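Local structure of prolyl-ACP dehydrogenase (Oscillatoria sp., 4IRN) at residues 45-48 / 49-53; 102-105 / 106-110. The protein is an FAD-dependent oxidase of the acyl-CoA dehydrogenase fold that oxidises a carrier-protein-bound prolyl group in the biosynthesis of the cyanotoxin anatoxin-a. All coordinates share one frame; numbering follows the deposited sequence.

Contact 1 of 2, residues 45-48 / 49-53; sequences IQFR and KKVIQ
On the first helix of the N-terminal acyl-CoA dehydrogenase domain, 42-58, Phe47 meets Val51 and Arg48 meets Ile52, two i to i+4 pairs on successive residues. The Phe47 ring swings forward along the helix because CG lies opposite the backbone N (chi1 -177°), and Val51 presents its CG2 branch to one face. Val51 CG2 sits over the middle of the Phe47 ring, 4.1 Å from its centroid, a CH-pi contact.

In the neighbouring pair, the Arg48 chain runs extended from CG to NE, and the end of Ile52 reaches the face of its guanidinium. Ile52 CD1 lies over that face, displaced toward the NH1 side, with 3.5 Å between Ile52 CD1 and Arg48 NH1. An amphipathic helix divides its residues in this way: Val51 is buried against Phe83 and Trp88, whereas Gln46, Lys49 and Lys50 are exposed. Along the outer side, Gln46 and Lys49 run side by side, Gln46 OE1 lying 4.1 Å from Lys49 CD.

Four regular alpha-helical bonds carry the backbone, among them Ile52 N to Arg48 O at 2.9 Å. The polar end of Arg48 turns to helix 101-114, where NH2 is hydrogen-bonded to Gln109 OE1; Glu292 is a weak, long ion-pair partner of the same nitrogen.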
# COMPACT_ATOMS: atom_id res chain seq x y z
N ILE A 45 24.01 18.16 -20.35
CA ILE A 45 24.43 16.74 -20.32
C ILE A 45 25.92 16.69 -19.91
O ILE A 45 26.27 15.94 -18.99
CB ILE A 45 24.22 15.99 -21.68
CG1 ILE A 45 22.79 16.13 -22.28
CG2 ILE A 45 24.71 14.53 -21.63
CD1 ILE A 45 21.65 15.38 -21.62
N GLN A 46 26.77 17.50 -20.58
CA GLN A 46 28.21 17.58 -20.33
C GLN A 46 28.57 18.09 -18.96
O GLN A 46 29.50 17.56 -18.36
CB GLN A 46 28.95 18.42 -21.40
CG GLN A 46 29.11 17.80 -22.80
CD GLN A 46 29.79 16.45 -22.81
OE1 GLN A 46 29.14 15.40 -22.84
NE2 GLN A 46 31.10 16.46 -22.89
N PHE A 47 27.86 19.10 -18.44
CA PHE A 47 28.13 19.64 -17.10
C PHE A 47 27.81 18.63 -16.00
O PHE A 47 28.60 18.48 -15.07
CB PHE A 47 27.45 20.99 -16.85
CG PHE A 47 27.76 21.60 -15.50
CD1 PHE A 47 29.06 21.95 -15.16
CD2 PHE A 47 26.76 21.83 -14.56
CE1 PHE A 47 29.36 22.49 -13.90
CE2 PHE A 47 27.05 22.39 -13.32
CZ PHE A 47 28.35 22.72 -13.00
N ARG A 48 26.67 17.92 -16.13
CA ARG A 48 26.24 16.88 -15.19
C ARG A 48 27.26 15.72 -15.22
O ARG A 48 27.62 15.21 -14.16
CB ARG A 48 24.83 16.38 -15.52
CG ARG A 48 24.24 15.44 -14.48
CD ARG A 48 22.94 14.82 -14.95
NE ARG A 48 22.58 13.64 -14.16
CZ ARG A 48 22.84 12.39 -14.51
NH1 ARG A 48 23.48 12.13 -15.65
NH2 ARG A 48 22.48 11.38 -13.73
N LYS A 49 27.74 15.37 -16.42
CA LYS A 49 28.74 14.32 -16.65
C LYS A 49 30.06 14.73 -15.98
O LYS A 49 30.73 13.89 -15.39
CB LYS A 49 28.95 14.07 -18.15
CG LYS A 49 29.57 12.73 -18.49
CD LYS A 49 29.96 12.65 -19.97
CE LYS A 49 30.69 11.37 -20.31
NZ LYS A 49 32.08 11.34 -19.76
N LYS A 50 30.41 16.03 -16.03
CA LYS A 50 31.60 16.61 -15.40
C LYS A 50 31.47 16.55 -13.87
O LYS A 50 32.46 16.28 -13.18
CB LYS A 50 31.81 18.05 -15.89
CG LYS A 50 33.13 18.69 -15.46
CD LYS A 50 33.11 20.19 -15.70
CE LYS A 50 34.27 20.90 -15.05
NZ LYS A 50 34.08 22.37 -15.05
N VAL A 51 30.23 16.79 -13.34
CA VAL A 51 29.91 16.74 -11.91
C VAL A 51 30.07 15.29 -11.39
O VAL A 51 30.72 15.10 -10.36
CB VAL A 51 28.51 17.34 -11.58
CG1 VAL A 51 28.14 17.13 -10.11
CG2 VAL A 51 28.46 18.83 -11.92
N ILE A 52 29.52 14.29 -12.13
CA ILE A 52 29.62 12.86 -11.79
C ILE A 52 31.09 12.43 -11.72
O ILE A 52 31.50 11.86 -10.71
CB ILE A 52 28.76 11.95 -12.74
CG1 ILE A 52 27.25 12.25 -12.58
CG2 ILE A 52 29.05 10.44 -12.53
CD1 ILE A 52 26.38 11.80 -13.73
N GLN A 53 31.89 12.74 -12.77
CA GLN A 53 33.32 12.42 -12.87
C GLN A 53 34.12 13.02 -11.71
O GLN A 53 34.93 12.31 -11.11
CB GLN A 53 33.91 12.87 -14.22
CG GLN A 53 33.40 12.10 -15.46
CD GLN A 53 33.56 10.60 -15.43
OE1 GLN A 53 34.63 10.06 -15.11
NE2 GLN A 53 32.50 9.89 -15.82

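Contact 2 of 2, residues 102-105 / 106-110; sequences LTTA and YALQG
Leu108 folds back over the carbonyl of Thr104, one turn earlier in the helix. Its CG stands opposite its own carbonyl carbon and beside the backbone N (chi1 -69°), a torsion that sets Leu108 CG beside Thr104 O, which also accepts a hydrogen bond from Leu108 N (2.9 Å). Leu108 CD1 is the branch nearer to Thr104, 4.4 Å from Thr104 CG2, so the two side chains meet through methyl groups, and both also touch Trp129 of helix 118-138.

Tyr106 and Gln109 take the other common rotamer. With CG placed opposite the backbone N (chi1 -165° in Tyr106), each carries only its CB close to the preceding turn, as in the 3.4 Å between Tyr106 CB and Leu102 O, while its polar end leads away. Helix 101-114 belongs to the N-terminal domain of the acyl-CoA dehydrogenase fold and is largely buried here, with side chains directed to several neighbouring helices. The Tyr106 ring stacks with Trp40 and forms a cation-pi contact with Arg48. Gln109 bends at chi2, and its NE2 is hydrogen-bonded to Glu292 OE1.

Thr103 OG1 bonds to the Asp100 side chain through OD1, Thr104 OG1 to the Asp100 backbone O. Ala107, one turn after Thr103, brings its methyl near that residue's carbonyl, 3.4 Å from Ala107 CB to Thr103 O.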
# COMPACT_ATOMS: atom_id res chain seq x y z
N LEU A 102 17.01 24.97 -13.30
CA LEU A 102 16.90 23.68 -13.99
C LEU A 102 18.25 22.98 -14.19
O LEU A 102 18.34 21.77 -13.97
CB LEU A 102 16.12 23.81 -15.31
CG LEU A 102 14.60 23.90 -15.14
CD1 LEU A 102 13.96 24.79 -16.20
CD2 LEU A 102 13.94 22.50 -15.08
N THR A 103 19.31 23.76 -14.50
CA THR A 103 20.68 23.25 -14.64
C THR A 103 21.21 22.87 -13.26
O THR A 103 21.84 21.82 -13.14
CB THR A 103 21.57 24.28 -15.37
OG1 THR A 103 20.97 24.60 -16.63
CG2 THR A 103 23.00 23.77 -15.60
N THR A 104 20.96 23.71 -12.24
CA THR A 104 21.37 23.50 -10.84
C THR A 104 20.80 22.16 -10.32
O THR A 104 21.56 21.36 -9.77
CB THR A 104 21.00 24.71 -9.97
OG1 THR A 104 21.40 25.92 -10.60
CG2 THR A 104 21.60 24.65 -8.58
N ALA A 105 19.49 21.91 -10.54
CA ALA A 105 18.79 20.69 -10.13
C ALA A 105 19.33 19.46 -10.85
O ALA A 105 19.53 18.42 -10.22
CB ALA A 105 17.29 20.84 -10.38
N TYR A 106 19.59 19.58 -12.17
CA TYR A 106 20.15 18.52 -13.01
C TYR A 106 21.57 18.13 -12.53
O TYR A 106 21.87 16.94 -12.42
CB TYR A 106 20.17 18.97 -14.48
CG TYR A 106 20.38 17.86 -15.48
CD1 TYR A 106 19.56 16.73 -15.48
CD2 TYR A 106 21.32 17.98 -16.50
CE1 TYR A 106 19.71 15.73 -16.44
CE2 TYR A 106 21.49 16.98 -17.46
CZ TYR A 106 20.68 15.86 -17.43
OH TYR A 106 20.84 14.88 -18.37
N ALA A 107 22.41 19.14 -12.22
CA ALA A 107 23.78 18.99 -11.72
C ALA A 107 23.77 18.38 -10.32
O ALA A 107 24.63 17.55 -10.02
CB ALA A 107 24.50 20.33 -11.72
N LEU A 108 22.77 18.75 -9.47
CA LEU A 108 22.60 18.20 -8.11
C LEU A 108 22.22 16.72 -8.19
O LEU A 108 22.68 15.92 -7.37
CB LEU A 108 21.55 18.96 -7.28
CG LEU A 108 21.86 20.38 -6.82
CD1 LEU A 108 20.61 21.05 -6.28
CD2 LEU A 108 22.96 20.42 -5.78
N GLN A 109 21.35 16.35 -9.24
CA GLN A 109 20.97 14.97 -9.49
C GLN A 109 22.26 14.18 -9.78
O GLN A 109 22.48 13.12 -9.18
CB GLN A 109 19.97 14.87 -10.65
CG GLN A 109 19.11 13.62 -10.63
CD GLN A 109 19.69 12.46 -11.40
OE1 GLN A 109 20.67 12.59 -12.13
NE2 GLN A 109 19.05 11.31 -11.31
N GLY A 110 23.17 14.76 -10.60
CA GLY A 110 24.46 14.19 -10.97
C GLY A 110 25.39 14.02 -9.79
O GLY A 110 26.07 13.00 -9.69

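In the fold
Both contacts are local turns of alpha helix within the N-terminal domain, contact 1 on helix 42-58 at the surface and contact 2 on helix 101-114 in the interior, their centres about 10 Å apart. The chemistry differs with place: contact 1 mixes a ring-methyl pair with two exposed lysines and a partly exposed arginine, while contact 2 offers small or apolar groups, two threonine hydroxyls and a glutamine amide, these last three bonded to other parts of the chain. The two helices pack directly on each other. The Ile52 side chain packs on the Gly110 backbone, and Ile45 CD1 meets Tyr106 OH. Neither contact reaches the FAD sites or another subunit.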